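PDB 4L63: ECXA from Escherichia coli, which probably acts as a zinc-dependent metallopeptidase of the metzincin type. Local coordinates for residues H170-G175 / M199-N204; K11-A16 / G183-R188; N193-I198 / D209-Y214. One frame throughout, in Å; residues are numbered along the deposited sequence.

Interaction 1 (H170-G175 / M199-N204); sequences HNNEGG and MLNGSN. With ZN (zinc ion), chain G.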
ATOM      1  N   HIS A 170     -10.872  -9.439  18.067  1.00 36.81           N
ATOM      2  CA  HIS A 170     -10.713 -10.449  17.018  1.00 36.12           C
ATOM      3  C   HIS A 170     -10.738  -9.840  15.630  1.00 34.20           C
ATOM      4  O   HIS A 170     -11.336  -8.788  15.426  1.00 33.59           O
ATOM      5  CB  HIS A 170     -11.810 -11.503  17.114  1.00 37.19           C
ATOM      6  CG  HIS A 170     -11.772 -12.288  18.384  1.00 39.37           C
ATOM      7  ND1 HIS A 170     -12.908 -12.606  19.092  1.00 40.84           N
ATOM      8  CD2 HIS A 170     -10.734 -12.816  19.074  1.00 40.61           C
ATOM      9  CE1 HIS A 170     -12.573 -13.293  20.170  1.00 42.88           C
ATOM     10  NE2 HIS A 170     -11.261 -13.437  20.179  1.00 42.81           N
ATOM     11  N   ASN A 171     -10.126 -10.540  14.677  1.00 33.64           N
ATOM     12  CA  ASN A 171      -9.991 -10.042  13.301  1.00 32.08           C
ATOM     13  C   ASN A 171     -11.307  -9.602  12.673  1.00 31.60           C
ATOM     14  O   ASN A 171     -11.331  -8.659  11.879  1.00 31.70           O
ATOM     15  CB  ASN A 171      -9.322 -11.106  12.418  1.00 32.11           C
ATOM     16  CG  ASN A 171     -10.242 -12.278  12.089  1.00 33.00           C
ATOM     17  OD1 ASN A 171     -10.738 -12.962  12.981  1.00 34.37           O
ATOM     18  ND2 ASN A 171     -10.424 -12.548  10.790  1.00 32.53           N
ATOM     19  N   ASN A 172     -12.404 -10.264  13.035  1.00 32.64           N
ATOM     20  CA  ASN A 172     -13.668 -10.007  12.360  1.00 32.59           C
ATOM     21  C   ASN A 172     -14.635  -9.161  13.177  1.00 33.17           C
ATOM     22  O   ASN A 172     -15.848  -9.167  12.920  1.00 33.81           O
ATOM     23  CB  ASN A 172     -14.342 -11.333  11.975  1.00 40.81           C
ATOM     24  CG  ASN A 172     -14.503 -12.282  13.162  1.00 46.87           C
ATOM     25  OD1 ASN A 172     -14.338 -11.887  14.323  1.00 38.70           O
ATOM     26  ND2 ASN A 172     -14.856 -13.536  12.872  1.00 46.20           N
ATOM     27  N   GLU A 173     -14.110  -8.427  14.157  1.00 33.25           N
ATOM     28  CA  GLU A 173     -14.984  -7.683  15.064  1.00 34.23           C
ATOM     29  C   GLU A 173     -14.967  -6.171  14.847  1.00 37.86           C
ATOM     30  O   GLU A 173     -15.426  -5.407  15.705  1.00 34.60           O
ATOM     31  CB  GLU A 173     -14.637  -8.024  16.515  1.00 35.58           C
ATOM     32  CG  GLU A 173     -15.187  -9.396  16.920  1.00 39.12           C
ATOM     33  CD  GLU A 173     -14.650  -9.907  18.242  1.00 50.34           C
ATOM     34  OE1 GLU A 173     -13.707  -9.293  18.793  1.00 49.40           O
ATOM     35  OE2 GLU A 173     -15.183 -10.933  18.728  1.00 46.58           O
ATOM     36  N   GLY A 174     -14.476  -5.748  13.683  1.00 33.17           N
ATOM     37  CA  GLY A 174     -14.582  -4.355  13.287  1.00 31.93           C
ATOM     38  C   GLY A 174     -16.045  -3.933  13.257  1.00 32.93           C
ATOM     39  O   GLY A 174     -16.870  -4.586  12.619  1.00 34.54           O
ATOM     40  N   GLY A 175     -16.368  -2.857  13.962  1.00 33.85           N
ATOM     41  CA  GLY A 175     -17.720  -2.332  13.973  1.00 40.26           C
ATOM     42  C   GLY A 175     -18.631  -2.980  15.003  1.00 45.96           C
ATOM     43  O   GLY A 175     -19.759  -2.528  15.198  1.00 41.94           O
ATOM     44  N   MET A 199      -4.807 -13.282  16.587  1.00 39.02           N
ATOM     45  CA  MET A 199      -6.085 -12.810  17.130  1.00 38.70           C
ATOM     46  C   MET A 199      -7.264 -13.170  16.230  1.00 37.64           C
ATOM     47  O   MET A 199      -8.328 -12.549  16.322  1.00 36.97           O
ATOM     48  CB  MET A 199      -6.058 -11.299  17.347  1.00 37.67           C
ATOM     49  CG  MET A 199      -4.895 -10.824  18.194  1.00 39.35           C
ATOM     50  SD  MET A 199      -4.877 -11.652  19.803  1.00 42.00           S
ATOM     51  CE  MET A 199      -6.426 -11.075  20.527  1.00 42.01           C
ATOM     52  N   LEU A 200      -7.067 -14.146  15.349  1.00 37.76           N
ATOM     53  CA  LEU A 200      -8.177 -14.726  14.597  1.00 37.50           C
ATOM     54  C   LEU A 200      -9.286 -15.127  15.561  1.00 41.77           C
ATOM     55  O   LEU A 200      -9.014 -15.613  16.659  1.00 40.66           O
ATOM     56  CB  LEU A 200      -7.725 -15.945  13.796  1.00 38.37           C
ATOM     57  CG  LEU A 200      -6.830 -15.685  12.587  1.00 37.20           C
ATOM     58  CD1 LEU A 200      -6.536 -16.999  11.867  1.00 38.58           C
ATOM     59  CD2 LEU A 200      -7.455 -14.662  11.647  1.00 37.10           C
ATOM     60  N   ASN A 201     -10.533 -14.895  15.163  1.00 38.27           N
ATOM     61  CA  ASN A 201     -11.668 -15.321  15.965  1.00 39.77           C
ATOM     62  C   ASN A 201     -11.732 -16.847  15.975  1.00 41.79           C
ATOM     63  O   ASN A 201     -11.886 -17.478  14.926  1.00 41.76           O
ATOM     64  CB  ASN A 201     -12.965 -14.714  15.422  1.00 44.43           C
ATOM     65  CG  ASN A 201     -14.112 -14.805  16.405  1.00 43.67           C
ATOM     66  OD1 ASN A 201     -14.243 -15.790  17.130  1.00 42.41           O
ATOM     67  ND2 ASN A 201     -14.960 -13.780  16.424  1.00 39.74           N
ATOM     68  N   GLY A 202     -11.601 -17.435  17.162  1.00 43.85           N
ATOM     69  CA  GLY A 202     -11.518 -18.879  17.301  1.00 46.21           C
ATOM     70  C   GLY A 202     -12.827 -19.585  17.013  1.00 49.13           C
ATOM     71  O   GLY A 202     -12.862 -20.806  16.833  1.00 49.34           O
ATOM     72  N   SER A 203     -13.910 -18.815  16.979  1.00 47.71           N
ATOM     73  CA  SER A 203     -15.215 -19.346  16.604  1.00 54.53           C
ATOM     74  C   SER A 203     -15.289 -19.607  15.103  1.00 53.48           C
ATOM     75  O   SER A 203     -16.116 -20.391  14.642  1.00 53.65           O
ATOM     76  CB  SER A 203     -16.333 -18.382  17.017  1.00 58.48           C
ATOM     77  OG  SER A 203     -16.422 -18.259  18.428  1.00 60.80           O
ATOM     78  N   ASN A 204     -14.417 -18.952  14.342  1.00 44.88           N
ATOM     79  CA  ASN A 204     -14.493 -18.998  12.883  1.00 49.69           C
ATOM     80  C   ASN A 204     -13.230 -19.541  12.207  1.00 52.09           C
ATOM     81  O   ASN A 204     -13.263 -19.916  11.038  1.00 56.76           O
ATOM     82  CB  ASN A 204     -14.806 -17.601  12.335  1.00 50.19           C
ATOM     83  CG  ASN A 204     -15.948 -16.922  13.078  1.00 51.55           C
ATOM     84  OD1 ASN A 204     -15.729 -16.103  13.980  1.00 41.37           O
ATOM     85  ND2 ASN A 204     -17.177 -17.270  12.712  1.00 56.44           N
TER
HETATM   86 ZN    ZN G 301     -10.186 -14.038  21.859  1.00 56.60          ZN
HETATM   87  O   HOH W   1     -10.591 -15.313  23.961  1.00 50.71           O
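Asn171 and Asn172 both reach Asn201 by tucking CG between their own backbone N and carbonyl carbon (chi1 73° and 54°), while Asn201 swings its CG to the side remote from its backbone N (chi1 -165°). The amides of Asn201, Asn172 and Asn204 are bonded in series. Asn201 ND2 donates to Asn172 OD1 over 2.9 Å, striking a lone pair in the carbonyl plane although the two amides are steeply inclined to each other. The Asn172 amide then passes the chain on: its ND2 lies 2.9 Å from Asn204 OD1, approached from above that carbonyl plane. Separately, Asn171 OD1 accepts from the backbone Asn201 N at 2.9 Å, and Asn171 N gives a more bent bond of 3.2 Å to Met199 O. Asn201 OD1, in turn, closes an Asx turn with Ser203 N. The same residue roofs the metal ligand, since Asn201 CA stands over one face of the His170 ring, 4.2 Å from its centroid, in a CH-pi contact. The ring is tied to the metal through His170 NE2, 2.1 Å from the zinc, alongside ligands His160 and His164. Met199, whose side chain touches both of those histidines, sits where a metzincin would have its Met-turn. Glu173 belongs to the second shell: OE2 accepts from His170 ND1 at 2.8 Å, and OE1 from His170 N at 2.9 Å, each approached from above the carboxylate plane. Because ND1 donates to a carboxylate while NE2 faces the zinc, the imidazole is fixed in rotation and would probably be polarised toward stronger donation to the metal.

Interaction 2 (K11-A16 / G183-R188); sequences KVIGYA and GLEVAR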
ATOM      1  N   LYS A  11      -6.155  -8.774   9.233  1.00 30.90           N
ATOM      2  CA  LYS A  11      -6.875  -7.603   9.735  1.00 30.84           C
ATOM      3  C   LYS A  11      -6.831  -7.600  11.245  1.00 32.26           C
ATOM      4  O   LYS A  11      -7.116  -8.619  11.864  1.00 32.94           O
ATOM      5  CB  LYS A  11      -8.332  -7.617   9.251  1.00 30.03           C
ATOM      6  CG  LYS A  11      -9.161  -6.434   9.716  1.00 30.24           C
ATOM      7  CD  LYS A  11     -10.629  -6.626   9.312  1.00 39.28           C
ATOM      8  CE  LYS A  11     -10.831  -6.356   7.831  1.00 44.64           C
ATOM      9  NZ  LYS A  11     -12.228  -6.646   7.402  1.00 52.80           N
ATOM     10  N   VAL A  12      -6.497  -6.454  11.829  1.00 32.91           N
ATOM     11  CA  VAL A  12      -6.321  -6.343  13.267  1.00 34.55           C
ATOM     12  C   VAL A  12      -7.282  -5.294  13.798  1.00 34.96           C
ATOM     13  O   VAL A  12      -7.365  -4.195  13.250  1.00 34.47           O
ATOM     14  CB  VAL A  12      -4.867  -5.960  13.629  1.00 35.59           C
ATOM     15  CG1 VAL A  12      -4.714  -5.737  15.145  1.00 37.54           C
ATOM     16  CG2 VAL A  12      -3.915  -7.033  13.126  1.00 35.54           C
ATOM     17  N   ILE A  13      -8.002  -5.646  14.858  1.00 36.08           N
ATOM     18  CA  ILE A  13      -9.038  -4.792  15.410  1.00 36.81           C
ATOM     19  C   ILE A  13      -8.670  -4.381  16.827  1.00 38.92           C
ATOM     20  O   ILE A  13      -8.351  -5.231  17.654  1.00 40.00           O
ATOM     21  CB  ILE A  13     -10.404  -5.497  15.427  1.00 36.69           C
ATOM     22  CG1 ILE A  13     -10.763  -6.021  14.026  1.00 34.82           C
ATOM     23  CG2 ILE A  13     -11.488  -4.585  16.006  1.00 37.78           C
ATOM     24  CD1 ILE A  13     -10.831  -4.940  12.961  1.00 33.70           C
ATOM     25  N   GLY A  14      -8.715  -3.079  17.095  1.00 39.70           N
ATOM     26  CA  GLY A  14      -8.361  -2.552  18.403  1.00 41.95           C
ATOM     27  C   GLY A  14      -9.605  -2.086  19.134  1.00 44.20           C
ATOM     28  O   GLY A  14     -10.637  -1.836  18.509  1.00 42.49           O
ATOM     29  N   TYR A  15      -9.529  -1.964  20.449  1.00 45.63           N
ATOM     30  CA  TYR A  15     -10.663  -1.587  21.278  1.00 47.43           C
ATOM     31  C   TYR A  15     -10.797  -0.092  21.400  1.00 48.55           C
ATOM     32  O   TYR A  15      -9.951   0.532  21.964  1.00 49.92           O
ATOM     33  CB  TYR A  15     -10.451  -2.189  22.656  1.00 49.77           C
ATOM     34  CG  TYR A  15     -11.703  -2.506  23.439  1.00 51.42           C
ATOM     35  CD1 TYR A  15     -11.741  -3.557  24.306  1.00 52.36           C
ATOM     36  CD2 TYR A  15     -12.818  -1.743  23.306  1.00 57.31           C
ATOM     37  CE1 TYR A  15     -12.871  -3.848  25.015  1.00 54.11           C
ATOM     38  CE2 TYR A  15     -13.953  -2.026  24.014  1.00 59.20           C
ATOM     39  CZ  TYR A  15     -13.967  -3.075  24.866  1.00 54.91           C
ATOM     40  OH  TYR A  15     -15.109  -3.337  25.570  1.00 56.94           O
ATOM     41  N   ALA A  16     -11.864   0.469  20.874  1.00 48.25           N
ATOM     42  CA  ALA A  16     -12.124   1.900  20.977  1.00 49.66           C
ATOM     43  C   ALA A  16     -13.250   2.148  21.971  1.00 52.19           C
ATOM     44  O   ALA A  16     -14.044   1.254  22.236  1.00 52.31           O
ATOM     45  CB  ALA A  16     -12.478   2.484  19.621  1.00 47.84           C
ATOM     46  N   GLY A 183     -15.127  -2.163  18.376  1.00 37.76           N
ATOM     47  CA  GLY A 183     -13.911  -2.538  17.672  1.00 36.14           C
ATOM     48  C   GLY A 183     -13.691  -1.664  16.456  1.00 38.40           C
ATOM     49  O   GLY A 183     -14.626  -1.390  15.703  1.00 34.63           O
ATOM     50  N   LEU A 184     -12.451  -1.216  16.270  1.00 36.76           N
ATOM     51  CA  LEU A 184     -12.082  -0.408  15.118  1.00 33.24           C
ATOM     52  C   LEU A 184     -10.786  -0.967  14.561  1.00 32.07           C
ATOM     53  O   LEU A 184      -9.862  -1.245  15.328  1.00 33.60           O
ATOM     54  CB  LEU A 184     -11.898   1.067  15.497  1.00 36.20           C
ATOM     55  CG  LEU A 184     -13.148   1.860  15.868  1.00 47.17           C
ATOM     56  CD1 LEU A 184     -12.789   3.330  16.030  1.00 54.10           C
ATOM     57  CD2 LEU A 184     -14.240   1.681  14.828  1.00 48.33           C
ATOM     58  N   GLU A 185     -10.725  -1.130  13.242  1.00 30.78           N
ATOM     59  CA  GLU A 185      -9.541  -1.666  12.593  1.00 29.84           C
ATOM     60  C   GLU A 185      -8.355  -0.734  12.803  1.00 31.15           C
ATOM     61  O   GLU A 185      -8.479   0.474  12.653  1.00 32.19           O
ATOM     62  CB  GLU A 185      -9.768  -1.877  11.094  1.00 28.73           C
ATOM     63  CG  GLU A 185      -8.603  -2.621  10.436  1.00 28.01           C
ATOM     64  CD  GLU A 185      -8.781  -2.850   8.942  1.00 32.78           C
ATOM     65  OE1 GLU A 185      -9.855  -2.512   8.384  1.00 34.82           O
ATOM     66  OE2 GLU A 185      -7.830  -3.370   8.325  1.00 31.19           O
ATOM     67  N   VAL A 186      -7.207  -1.304  13.147  1.00 30.38           N
ATOM     68  CA  VAL A 186      -5.997  -0.510  13.310  1.00 31.00           C
ATOM     69  C   VAL A 186      -4.866  -1.096  12.457  1.00 30.30           C
ATOM     70  O   VAL A 186      -4.904  -2.270  12.075  1.00 29.66           O
ATOM     71  CB  VAL A 186      -5.552  -0.444  14.784  1.00 32.69           C
ATOM     72  CG1 VAL A 186      -6.598   0.295  15.626  1.00 33.75           C
ATOM     73  CG2 VAL A 186      -5.335  -1.850  15.345  1.00 32.94           C
ATOM     74  N   ALA A 187      -3.878  -0.259  12.155  1.00 30.69           N
ATOM     75  CA  ALA A 187      -2.598  -0.725  11.617  1.00 30.63           C
ATOM     76  C   ALA A 187      -2.731  -1.558  10.345  1.00 36.98           C
ATOM     77  O   ALA A 187      -1.944  -2.483  10.127  1.00 29.40           O
ATOM     78  CB  ALA A 187      -1.848  -1.533  12.689  1.00 31.81           C
ATOM     79  N   ARG A 188      -3.718  -1.244   9.509  1.00 28.41           N
ATOM     80  CA  ARG A 188      -3.935  -2.040   8.299  1.00 27.49           C
ATOM     81  C   ARG A 188      -2.692  -2.108   7.421  1.00 27.56           C
ATOM     82  O   ARG A 188      -2.028  -1.093   7.167  1.00 27.97           O
ATOM     83  CB  ARG A 188      -5.088  -1.478   7.477  1.00 26.96           C
ATOM     84  CG  ARG A 188      -5.200  -2.121   6.097  1.00 29.77           C
ATOM     85  CD  ARG A 188      -6.196  -1.356   5.262  1.00 31.79           C
ATOM     86  NE  ARG A 188      -7.525  -1.510   5.836  1.00 40.90           N
ATOM     87  CZ  ARG A 188      -8.646  -1.140   5.228  1.00 53.39           C
ATOM     88  NH1 ARG A 188      -9.817  -1.337   5.822  1.00 45.67           N
ATOM     89  NH2 ARG A 188      -8.592  -0.588   4.022  1.00 52.10           N
TER
HETATM   90  O   HOH W   2      -5.773  -4.214  10.083  1.00 26.75           O
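Gly14 and Leu184 form a reciprocal backbone pair, Gly14 N to Leu184 O at 2.8 Å and Leu184 N to Gly14 O at 2.9 Å, both nearly straight. Farther along the antiparallel ladder, Val186 N donates to Val12 O over 2.9 Å. Val12 N instead donates to a water, which in turn donates to Val186 O and Glu185 OE2, bridging the spot where the strands part. The Glu185 carboxylate is held side-on by the NE and NH1 of Arg188, with NH1 2.8 Å from OE1. Lys11 crosses this carboxylate with its aliphatic part, CG lying 3.6 Å from Glu185 OE2, while its NZ is salt-bridged to Glu8. Ile13 packs with both branches: CG2 rests 3.6 Å from Gly183 CA, where glycine offers no side chain to collide with, and CD1 reaches 3.7 Å from Glu185 CB. At the far end of the pair, Ala16 CB meets Leu184 CD1 at 3.7 Å. Within this chain, strand 12-16 is an outer strand of a small antiparallel sheet, next to strand 181-186. Helix 228-239 packs against Val12 and Val186, and Ile13 and Tyr15 bond through their backbones to Leu169 and Gly167, just beyond helix 146-165.

Interaction 3 (N193-I198 / D209-Y214); sequences NQAPSI and DRLSHY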
ATOM      1  N   ASN A 193       3.171  -9.405   2.818  1.00 32.76           N
ATOM      2  CA  ASN A 193       2.762 -10.757   3.184  1.00 37.51           C
ATOM      3  C   ASN A 193       3.300 -11.104   4.572  1.00 41.35           C
ATOM      4  O   ASN A 193       4.327 -10.572   5.002  1.00 35.16           O
ATOM      5  CB  ASN A 193       3.227 -11.794   2.152  1.00 38.18           C
ATOM      6  CG  ASN A 193       2.568 -13.163   2.365  1.00 50.43           C
ATOM      7  OD1 ASN A 193       1.402 -13.256   2.771  1.00 41.05           O
ATOM      8  ND2 ASN A 193       3.317 -14.225   2.099  1.00 47.77           N
ATOM      9  N   GLN A 194       2.580 -11.978   5.272  1.00 37.80           N
ATOM     10  CA  GLN A 194       2.840 -12.277   6.675  1.00 35.71           C
ATOM     11  C   GLN A 194       1.942 -13.436   7.119  1.00 37.91           C
ATOM     12  O   GLN A 194       1.008 -13.824   6.407  1.00 35.64           O
ATOM     13  CB  GLN A 194       2.584 -11.047   7.557  1.00 34.64           C
ATOM     14  CG  GLN A 194       1.231 -10.383   7.299  1.00 36.51           C
ATOM     15  CD  GLN A 194       1.032  -9.104   8.093  1.00 34.75           C
ATOM     16  OE1 GLN A 194       0.743  -9.133   9.296  1.00 33.90           O
ATOM     17  NE2 GLN A 194       1.223  -7.968   7.432  1.00 35.07           N
ATOM     18  N   ALA A 195       2.212 -13.969   8.301  1.00 37.68           N
ATOM     19  CA  ALA A 195       1.402 -15.049   8.862  1.00 40.29           C
ATOM     20  C   ALA A 195       0.019 -14.541   9.261  1.00 36.93           C
ATOM     21  O   ALA A 195      -0.160 -13.345   9.485  1.00 35.51           O
ATOM     22  CB  ALA A 195       2.110 -15.664  10.065  1.00 40.82           C
ATOM     23  N   PRO A 196      -0.969 -15.448   9.352  1.00 37.41           N
ATOM     24  CA  PRO A 196      -2.257 -15.021   9.922  1.00 36.34           C
ATOM     25  C   PRO A 196      -2.111 -14.457  11.337  1.00 42.14           C
ATOM     26  O   PRO A 196      -1.203 -14.850  12.084  1.00 38.34           O
ATOM     27  CB  PRO A 196      -3.092 -16.314   9.933  1.00 37.64           C
ATOM     28  CG  PRO A 196      -2.091 -17.435   9.794  1.00 43.50           C
ATOM     29  CD  PRO A 196      -0.982 -16.864   8.948  1.00 39.85           C
ATOM     30  N   SER A 197      -2.995 -13.529  11.692  1.00 35.33           N
ATOM     31  CA  SER A 197      -3.007 -12.958  13.034  1.00 38.95           C
ATOM     32  C   SER A 197      -3.285 -14.045  14.069  1.00 37.83           C
ATOM     33  O   SER A 197      -4.033 -14.981  13.812  1.00 38.30           O
ATOM     34  CB  SER A 197      -4.062 -11.853  13.137  1.00 35.79           C
ATOM     35  OG  SER A 197      -4.162 -11.351  14.459  1.00 35.62           O
ATOM     36  N   ILE A 198      -2.669 -13.916  15.236  1.00 39.30           N
ATOM     37  CA  ILE A 198      -2.939 -14.828  16.330  1.00 41.48           C
ATOM     38  C   ILE A 198      -4.228 -14.394  17.042  1.00 41.09           C
ATOM     39  O   ILE A 198      -4.704 -15.063  17.964  1.00 42.84           O
ATOM     40  CB  ILE A 198      -1.742 -14.885  17.307  1.00 43.68           C
ATOM     41  CG1 ILE A 198      -1.838 -16.122  18.212  1.00 47.33           C
ATOM     42  CG2 ILE A 198      -1.602 -13.565  18.065  1.00 43.36           C
ATOM     43  CD1 ILE A 198      -0.548 -16.465  18.932  1.00 54.70           C
ATOM     44  N   ASP A 209      -4.338 -24.482  11.849  1.00 54.73           N
ATOM     45  CA  ASP A 209      -4.642 -24.847  10.476  1.00 59.37           C
ATOM     46  C   ASP A 209      -4.343 -23.697   9.511  1.00 56.52           C
ATOM     47  O   ASP A 209      -3.780 -23.911   8.442  1.00 52.64           O
ATOM     48  CB  ASP A 209      -6.104 -25.273  10.354  1.00 65.94           C
ATOM     49  CG  ASP A 209      -6.398 -25.976   9.045  1.00 78.62           C
ATOM     50  OD1 ASP A 209      -5.605 -26.861   8.649  1.00 84.67           O
ATOM     51  OD2 ASP A 209      -7.421 -25.644   8.410  1.00 79.94           O
ATOM     52  N   ARG A 210      -4.720 -22.476   9.885  1.00 51.00           N
ATOM     53  CA  ARG A 210      -4.440 -21.327   9.034  1.00 48.68           C
ATOM     54  C   ARG A 210      -2.939 -21.049   8.971  1.00 49.59           C
ATOM     55  O   ARG A 210      -2.414 -20.699   7.913  1.00 45.10           O
ATOM     56  CB  ARG A 210      -5.191 -20.078   9.518  1.00 48.65           C
ATOM     57  CG  ARG A 210      -6.709 -20.237   9.556  1.00 52.68           C
ATOM     58  CD  ARG A 210      -7.220 -20.930   8.303  1.00 56.91           C
ATOM     59  NE  ARG A 210      -6.893 -20.183   7.093  1.00 57.87           N
ATOM     60  CZ  ARG A 210      -6.873 -20.710   5.873  1.00 63.78           C
ATOM     61  NH1 ARG A 210      -7.143 -22.000   5.700  1.00 62.25           N
ATOM     62  NH2 ARG A 210      -6.566 -19.951   4.828  1.00 65.06           N
ATOM     63  N   LEU A 211      -2.250 -21.218  10.097  1.00 47.79           N
ATOM     64  CA  LEU A 211      -0.812 -20.975  10.144  1.00 52.33           C
ATOM     65  C   LEU A 211      -0.072 -21.998   9.287  1.00 58.97           C
ATOM     66  O   LEU A 211       0.870 -21.659   8.567  1.00 56.18           O
ATOM     67  CB  LEU A 211      -0.298 -21.017  11.585  1.00 54.20           C
ATOM     68  CG  LEU A 211       1.187 -20.686  11.755  1.00 55.35           C
ATOM     69  CD1 LEU A 211       1.495 -19.330  11.139  1.00 49.10           C
ATOM     70  CD2 LEU A 211       1.601 -20.727  13.218  1.00 57.92           C
ATOM     71  N   SER A 212      -0.506 -23.253   9.365  1.00 60.04           N
ATOM     72  CA  SER A 212       0.071 -24.315   8.549  1.00 63.57           C
ATOM     73  C   SER A 212      -0.169 -24.070   7.068  1.00 65.65           C
ATOM     74  O   SER A 212       0.717 -24.280   6.242  1.00 65.49           O
ATOM     75  CB  SER A 212      -0.506 -25.669   8.951  1.00 66.91           C
ATOM     76  OG  SER A 212      -0.168 -26.658   7.997  1.00 72.82           O
ATOM     77  N   HIS A 213      -1.380 -23.626   6.748  1.00 64.91           N
ATOM     78  CA  HIS A 213      -1.769 -23.297   5.384  1.00 67.56           C
ATOM     79  C   HIS A 213      -0.812 -22.254   4.814  1.00 65.21           C
ATOM     80  O   HIS A 213      -0.437 -22.311   3.641  1.00 69.70           O
ATOM     81  CB  HIS A 213      -3.220 -22.804   5.370  1.00 77.55           C
ATOM     82  CG  HIS A 213      -3.794 -22.598   4.003  1.00 89.52           C
ATOM     83  ND1 HIS A 213      -3.592 -21.445   3.271  1.00 92.06           N
ATOM     84  CD2 HIS A 213      -4.585 -23.391   3.240  1.00 93.64           C
ATOM     85  CE1 HIS A 213      -4.227 -21.540   2.118  1.00 92.60           C
ATOM     86  NE2 HIS A 213      -4.836 -22.714   2.072  1.00 94.25           N
ATOM     87  N   TYR A 214      -0.398 -21.321   5.666  1.00 58.47           N
ATOM     88  CA  TYR A 214       0.535 -20.264   5.283  1.00 58.82           C
ATOM     89  C   TYR A 214       1.968 -20.775   5.149  1.00 59.21           C
ATOM     90  O   TYR A 214       2.673 -20.431   4.201  1.00 54.90           O
ATOM     91  CB  TYR A 214       0.478 -19.128   6.304  1.00 56.58           C
ATOM     92  CG  TYR A 214       1.638 -18.157   6.256  1.00 49.78           C
ATOM     93  CD1 TYR A 214       1.744 -17.216   5.237  1.00 47.45           C
ATOM     94  CD2 TYR A 214       2.605 -18.152   7.253  1.00 47.55           C
ATOM     95  CE1 TYR A 214       2.798 -16.314   5.199  1.00 48.14           C
ATOM     96  CE2 TYR A 214       3.661 -17.253   7.224  1.00 52.01           C
ATOM     97  CZ  TYR A 214       3.750 -16.336   6.196  1.00 51.94           C
ATOM     98  OH  TYR A 214       4.795 -15.441   6.165  1.00 51.35           O
TER
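Tyr214 lays its ring against the backbone of Ala195, whose CA stands 3.7 Å from the ring centroid and only 16° off the normal, a CH-pi contact over the face. The methyl group follows it across the ring, Ala195 CB coming within 3.6 Å of Tyr214 CE2. On the same side of the ring, Gln194 O approaches Tyr214 CE1 obliquely at 3.3 Å, and Asn193 ND2 meets the edge of the ring close to its plane, 3.8 Å from CE1. Nearer the helix, Pro196 rests its ring on the helix surface: CD touches Tyr214 CB at 3.8 Å, and CG lies 3.8 Å from Leu211 CA. Leu211 finishes the apolar patch by bringing CD1 to 3.9 Å from Ala195 CB. Tyr214 can reach out along the loop because its CG stands trans to the backbone N (chi1 164°), which carries the ring off the helix and past the proline. A second shell holds the loop in place: Asn193 ND2 bonds to Glu3 O, Gln194 O accepts from Thr5 OG1 and Gln194 NE2 bonds to Asn229. On the helix, Arg210 is salt-bridged through NE to Glu9. Beyond Pro196, Ile198 O accepts from ND1 of the zinc ligand His160, so this loop runs directly into the metal site. The contact joins the loop leading to Met199, the probable Met-turn methionine, with helix 207-215 by dispersion and CH-pi forces, with the Ala195 CA-H probably made slightly acidic by its flanking peptide groups, while the loop's polar side chains find their hydrogen bonds with other parts of the chain.

Overall arrangement
The three contacts lie at different distances from one zinc site. Interaction 1 contains the ligand His170 itself. Interaction 2, whose centre lies about 10 Å away, adjoins it directly: Gly175 N is 2.9 Å from Gly183 O, a probable hydrogen bond, and Ile13 CG1 packs 3.2 Å from His170 O. The Ile13 side chain remains about 11 Å from the zinc. Interaction 3, about 14 Å from interaction 1 between centres, meets it more lightly, Leu200 CD1 lying 4.0 Å from Arg210 CG, but segment 193-198 leads straight into Met199. Interactions 2 and 3 do not touch, their nearest atoms being about 5 Å apart; interaction 1 lies between them, touching both.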